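Local coordinates for transcriptional regulator, LacI family (PDB 2RGY), which probably regulates transcription as a LacI-family DNA-binding regulator whose periplasmic-binding-protein-like portion senses a small, perhaps sugar-like, effector, at residues 8-22 with 63-75. Sequence-based numbering, arbitrary orientation.
Sequences LGIIGLFVPTFFGSY and LIGRDCDGVVVIS
Gly12 and Val72 form the middle of a parallel ladder between strands 10-14 and 70-73. Val72 N donates to Gly12 O at 2.7 Å, nearly straight at 173°, and Val72 O accepts from Phe14 N at 2.9 Å; Gly12 N donates to Gly70 O. Glycine suits position 12 because Cys68 and Leu63 crowd its backbone: Cys68 SG lies 3.7 Å from Gly12 CA, close enough that the lack of a side chain suits this position. This is the tightly packed part. On one face of the sheet, branched Val72 offers a methyl to each neighbour, CG1 to Leu13 CD1 at 3.6 Å and CG2 to Ile11 CG2. On the other face, a chi1 of 173° turns the Phe14 ring away from the backbone N and beside the carbonyl carbon, so that Ser75 CB meets CE2 at the ring edge, 3.7 Å away, while Leu63 CD1 packs against Phe14 CB. Farther on, Ile74 stretches out fully, bringing CD1 to Tyr22 OH at 3.6 Å.

Toward Leu8 the apolar packing gives way to a more solvent-open end held by polar bonds. Asp69 OD1 accepts from Leu8 N and OD2 from Gly9 N (2.7 Å, short but bent), each through its syn lone pair; OD2 also bonds to Tyr260 OH, and Asp69 N donates to Ile10 O. Gly9 fits the positive phi of this turn. Exposed Leu8 sets CD2 against the carbonyl oxygens of Arg66 and Asp67, where a Schellman motif ends helix 52-65; Arg66 NH2 bonds to Leu8 O of the second subunit.

In this Rossmann-like, periplasmic-binding-protein fold, helix 52-65 makes the crossover from strand 40-44 to 70-73, with 10-14 between them, and covers the Phe14 face; helix 244-260 packs on Ile11 and Val72.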
loop_
_atom_site.group_PDB
_atom_site.type_symbol
_atom_site.label_atom_id
_atom_site.label_comp_id
_atom_site.label_asym_id
_atom_site.label_seq_id
_atom_site.Cartn_x
_atom_site.Cartn_y
_atom_site.Cartn_z
ATOM N N LEU A 8 16.031 19.919 -16.198
ATOM C CA LEU A 8 16.006 18.438 -16.399
ATOM C C LEU A 8 14.586 17.934 -16.630
ATOM O O LEU A 8 14.383 16.887 -17.238
ATOM C CB LEU A 8 16.611 17.732 -15.178
ATOM C CG LEU A 8 16.634 16.202 -15.111
ATOM C CD1 LEU A 8 17.447 15.616 -16.266
ATOM C CD2 LEU A 8 17.254 15.793 -13.774
ATOM N N GLY A 9 13.604 18.683 -16.143
ATOM C CA GLY A 9 12.216 18.285 -16.307
ATOM C C GLY A 9 11.788 17.186 -15.345
ATOM O O GLY A 9 10.810 16.479 -15.598
ATOM N N ILE A 10 12.526 17.042 -14.246
ATOM C CA ILE A 10 12.225 16.026 -13.238
ATOM C C ILE A 10 12.256 16.607 -11.833
ATOM O O ILE A 10 13.134 17.401 -11.490
ATOM C CB ILE A 10 13.258 14.868 -13.227
ATOM C CG1 ILE A 10 13.620 14.439 -14.645
ATOM C CG2 ILE A 10 12.698 13.689 -12.461
ATOM C CD1 ILE A 10 12.451 14.089 -15.503
ATOM N N ILE A 11 11.292 16.204 -11.020
ATOM C CA ILE A 11 11.251 16.632 -9.639
ATOM C C ILE A 11 11.518 15.369 -8.839
ATOM O O ILE A 11 11.026 14.300 -9.183
ATOM C CB ILE A 11 9.877 17.251 -9.279
ATOM C CG1 ILE A 11 9.830 18.695 -9.789
ATOM C CG2 ILE A 11 9.647 17.209 -7.770
ATOM C CD1 ILE A 11 8.574 19.458 -9.403
ATOM N N GLY A 12 12.336 15.473 -7.801
ATOM C CA GLY A 12 12.632 14.300 -7.000
ATOM C C GLY A 12 11.667 14.174 -5.841
ATOM O O GLY A 12 11.166 15.181 -5.355
ATOM N N LEU A 13 11.402 12.948 -5.402
ATOM C CA LEU A 13 10.486 12.712 -4.293
ATOM C C LEU A 13 11.000 11.654 -3.323
ATOM O O LEU A 13 11.287 10.528 -3.722
ATOM C CB LEU A 13 9.118 12.265 -4.815
ATOM C CG LEU A 13 8.162 11.671 -3.770
ATOM C CD1 LEU A 13 7.828 12.704 -2.703
ATOM C CD2 LEU A 13 6.889 11.200 -4.463
ATOM N N PHE A 14 11.118 12.015 -2.053
ATOM C CA PHE A 14 11.552 11.044 -1.063
ATOM C C PHE A 14 10.398 10.670 -0.137
ATOM O O PHE A 14 9.701 11.538 0.387
ATOM C CB PHE A 14 12.684 11.571 -0.190
ATOM C CG PHE A 14 13.028 10.648 0.946
ATOM C CD1 PHE A 14 13.865 9.555 0.739
ATOM C CD2 PHE A 14 12.463 10.837 2.214
ATOM C CE1 PHE A 14 14.141 8.650 1.778
ATOM C CE2 PHE A 14 12.728 9.942 3.263
ATOM C CZ PHE A 14 13.571 8.844 3.042
ATOM N N VAL A 15 10.208 9.372 0.049
ATOM C CA VAL A 15 9.193 8.851 0.949
ATOM C C VAL A 15 9.930 7.768 1.735
ATOM O O VAL A 15 10.754 7.031 1.178
ATOM C CB VAL A 15 7.995 8.234 0.196
ATOM C CG1 VAL A 15 7.230 9.316 -0.538
ATOM C CG2 VAL A 15 8.480 7.170 -0.775
ATOM N N PRO A 16 9.666 7.668 3.041
ATOM C CA PRO A 16 10.340 6.659 3.864
ATOM C C PRO A 16 10.031 5.210 3.500
ATOM O O PRO A 16 10.732 4.301 3.951
ATOM C CB PRO A 16 9.897 7.017 5.276
ATOM C CG PRO A 16 8.541 7.628 5.060
ATOM C CD PRO A 16 8.749 8.489 3.850
ATOM N N THR A 17 9.001 4.995 2.684
ATOM C CA THR A 17 8.610 3.644 2.268
ATOM C C THR A 17 7.497 3.716 1.220
ATOM O O THR A 17 6.754 4.692 1.176
ATOM C CB THR A 17 8.116 2.817 3.487
ATOM O OG1 THR A 17 7.865 1.460 3.094
ATOM C CG2 THR A 17 6.841 3.422 4.061
ATOM N N PHE A 18 7.403 2.702 0.364
ATOM C CA PHE A 18 6.371 2.661 -0.673
ATOM C C PHE A 18 5.087 2.029 -0.157
ATOM O O PHE A 18 4.076 2.021 -0.856
ATOM C CB PHE A 18 6.845 1.846 -1.878
ATOM C CG PHE A 18 7.948 2.491 -2.659
ATOM C CD1 PHE A 18 7.685 3.587 -3.481
ATOM C CD2 PHE A 18 9.248 1.986 -2.594
ATOM C CE1 PHE A 18 8.707 4.183 -4.239
ATOM C CE2 PHE A 18 10.288 2.564 -3.343
ATOM C CZ PHE A 18 10.018 3.670 -4.173
ATOM N N PHE A 19 5.130 1.487 1.057
ATOM C CA PHE A 19 3.961 0.828 1.631
ATOM C C PHE A 19 3.066 1.697 2.497
ATOM O O PHE A 19 3.534 2.588 3.198
ATOM C CB PHE A 19 4.403 -0.389 2.430
ATOM C CG PHE A 19 5.223 -1.357 1.632
ATOM C CD1 PHE A 19 6.614 -1.367 1.736
ATOM C CD2 PHE A 19 4.601 -2.242 0.754
ATOM C CE1 PHE A 19 7.386 -2.251 0.968
ATOM C CE2 PHE A 19 5.352 -3.133 -0.023
ATOM C CZ PHE A 19 6.749 -3.139 0.083
ATOM N N GLY A 20 1.770 1.388 2.464
ATOM C CA GLY A 20 0.785 2.142 3.216
ATOM C C GLY A 20 0.085 3.045 2.221
ATOM O O GLY A 20 0.758 3.688 1.417
ATOM N N SER A 21 -1.245 3.092 2.237
ATOM C CA SER A 21 -1.961 3.944 1.292
ATOM C C SER A 21 -1.670 5.433 1.511
ATOM O O SER A 21 -1.936 6.269 0.649
ATOM C CB SER A 21 -3.467 3.675 1.374
ATOM O OG SER A 21 -3.962 3.895 2.683
ATOM N N TYR A 22 -1.118 5.757 2.676
ATOM C CA TYR A 22 -0.766 7.135 3.007
ATOM C C TYR A 22 0.357 7.572 2.062
ATOM O O TYR A 22 0.278 8.616 1.421
ATOM C CB TYR A 22 -0.292 7.223 4.461
ATOM C CG TYR A 22 0.188 8.593 4.866
ATOM C CD1 TYR A 22 -0.714 9.636 5.102
ATOM C CD2 TYR A 22 1.548 8.851 5.001
ATOM C CE1 TYR A 22 -0.259 10.910 5.469
ATOM C CE2 TYR A 22 2.010 10.109 5.365
ATOM C CZ TYR A 22 1.103 11.135 5.596
ATOM O OH TYR A 22 1.587 12.377 5.941
ATOM N N LEU A 63 19.084 12.390 -4.596
ATOM C CA LEU A 63 18.150 13.058 -5.494
ATOM C C LEU A 63 18.752 14.394 -5.917
ATOM O O LEU A 63 18.710 14.774 -7.090
ATOM C CB LEU A 63 16.808 13.306 -4.791
ATOM C CG LEU A 63 15.921 12.092 -4.480
ATOM C CD1 LEU A 63 14.719 12.538 -3.653
ATOM C CD2 LEU A 63 15.467 11.430 -5.776
ATOM N N ILE A 64 19.310 15.106 -4.943
ATOM C CA ILE A 64 19.930 16.406 -5.187
ATOM C C ILE A 64 21.112 16.249 -6.134
ATOM O O ILE A 64 21.361 17.098 -6.981
ATOM C CB ILE A 64 20.426 17.047 -3.862
ATOM C CG1 ILE A 64 19.237 17.416 -2.981
ATOM C CG2 ILE A 64 21.252 18.293 -4.155
ATOM C CD1 ILE A 64 19.629 18.054 -1.673
ATOM N N GLY A 65 21.840 15.147 -5.985
ATOM C CA GLY A 65 22.988 14.906 -6.840
ATOM C C GLY A 65 22.612 14.706 -8.297
ATOM O O GLY A 65 23.411 14.987 -9.185
ATOM N N ARG A 66 21.398 14.223 -8.551
ATOM C CA ARG A 66 20.937 13.997 -9.921
ATOM C C ARG A 66 20.455 15.291 -10.573
ATOM O O ARG A 66 20.082 15.308 -11.745
ATOM C CB ARG A 66 19.795 12.974 -9.945
ATOM C CG ARG A 66 19.404 12.522 -11.357
ATOM C CD ARG A 66 20.601 11.924 -12.085
ATOM N NE ARG A 66 20.385 11.707 -13.517
ATOM C CZ ARG A 66 20.350 12.674 -14.426
ATOM N NH1 ARG A 66 20.504 13.933 -14.065
ATOM N NH2 ARG A 66 20.196 12.378 -15.704
ATOM N N ASP A 67 20.474 16.372 -9.803
ATOM C CA ASP A 67 20.027 17.682 -10.268
ATOM C C ASP A 67 18.550 17.747 -10.619
ATOM O O ASP A 67 18.169 18.268 -11.677
ATOM C CB ASP A 67 20.853 18.152 -11.462
ATOM C CG ASP A 67 22.202 18.690 -11.047
ATOM O OD1 ASP A 67 22.232 19.561 -10.150
ATOM O OD2 ASP A 67 23.223 18.244 -11.618
ATOM N N CYS A 68 17.717 17.211 -9.733
ATOM C CA CYS A 68 16.276 17.274 -9.946
ATOM C C CYS A 68 15.972 18.770 -9.888
ATOM O O CYS A 68 16.636 19.498 -9.151
ATOM C CB CYS A 68 15.548 16.540 -8.824
ATOM S SG CYS A 68 15.809 14.752 -8.807
ATOM N N ASP A 69 14.998 19.242 -10.660
ATOM C CA ASP A 69 14.674 20.667 -10.643
ATOM C C ASP A 69 14.158 21.092 -9.270
ATOM O O ASP A 69 14.377 22.218 -8.827
ATOM C CB ASP A 69 13.636 20.995 -11.715
ATOM C CG ASP A 69 14.132 20.684 -13.113
ATOM O OD1 ASP A 69 15.292 21.035 -13.417
ATOM O OD2 ASP A 69 13.362 20.101 -13.902
ATOM N N GLY A 70 13.463 20.178 -8.609
ATOM C CA GLY A 70 12.925 20.446 -7.287
ATOM C C GLY A 70 12.856 19.136 -6.532
ATOM O O GLY A 70 12.872 18.070 -7.146
ATOM N N VAL A 71 12.781 19.197 -5.209
ATOM C CA VAL A 71 12.708 17.976 -4.428
ATOM C C VAL A 71 11.597 18.031 -3.384
ATOM O O VAL A 71 11.501 18.994 -2.614
ATOM C CB VAL A 71 14.044 17.694 -3.714
ATOM C CG1 VAL A 71 13.947 16.385 -2.945
ATOM C CG2 VAL A 71 15.171 17.641 -4.726
ATOM N N VAL A 72 10.749 17.004 -3.386
ATOM C CA VAL A 72 9.654 16.899 -2.430
ATOM C C VAL A 72 10.120 15.932 -1.350
ATOM O O VAL A 72 10.566 14.822 -1.643
ATOM C CB VAL A 72 8.370 16.344 -3.082
ATOM C CG1 VAL A 72 7.272 16.244 -2.042
ATOM C CG2 VAL A 72 7.929 17.248 -4.233
ATOM N N VAL A 73 10.006 16.340 -0.098
ATOM C CA VAL A 73 10.480 15.492 0.977
ATOM C C VAL A 73 9.535 15.300 2.145
ATOM O O VAL A 73 8.975 16.260 2.658
ATOM C CB VAL A 73 11.824 16.035 1.532
ATOM C CG1 VAL A 73 12.288 15.201 2.704
ATOM C CG2 VAL A 73 12.864 16.049 0.434
ATOM N N ILE A 74 9.346 14.044 2.540
ATOM C CA ILE A 74 8.530 13.723 3.703
ATOM C C ILE A 74 9.268 12.659 4.497
ATOM O O ILE A 74 9.628 11.611 3.969
ATOM C CB ILE A 74 7.114 13.202 3.347
ATOM C CG1 ILE A 74 6.358 12.852 4.636
ATOM C CG2 ILE A 74 7.190 11.994 2.452
ATOM C CD1 ILE A 74 4.894 12.497 4.420
ATOM N N SER A 75 9.512 12.952 5.768
ATOM C CA SER A 75 10.211 12.029 6.646
ATOM C C SER A 75 10.096 12.524 8.070
ATOM O O SER A 75 10.254 13.713 8.335
ATOM C CB SER A 75 11.688 11.939 6.257
ATOM O OG SER A 75 12.457 11.296 7.266
#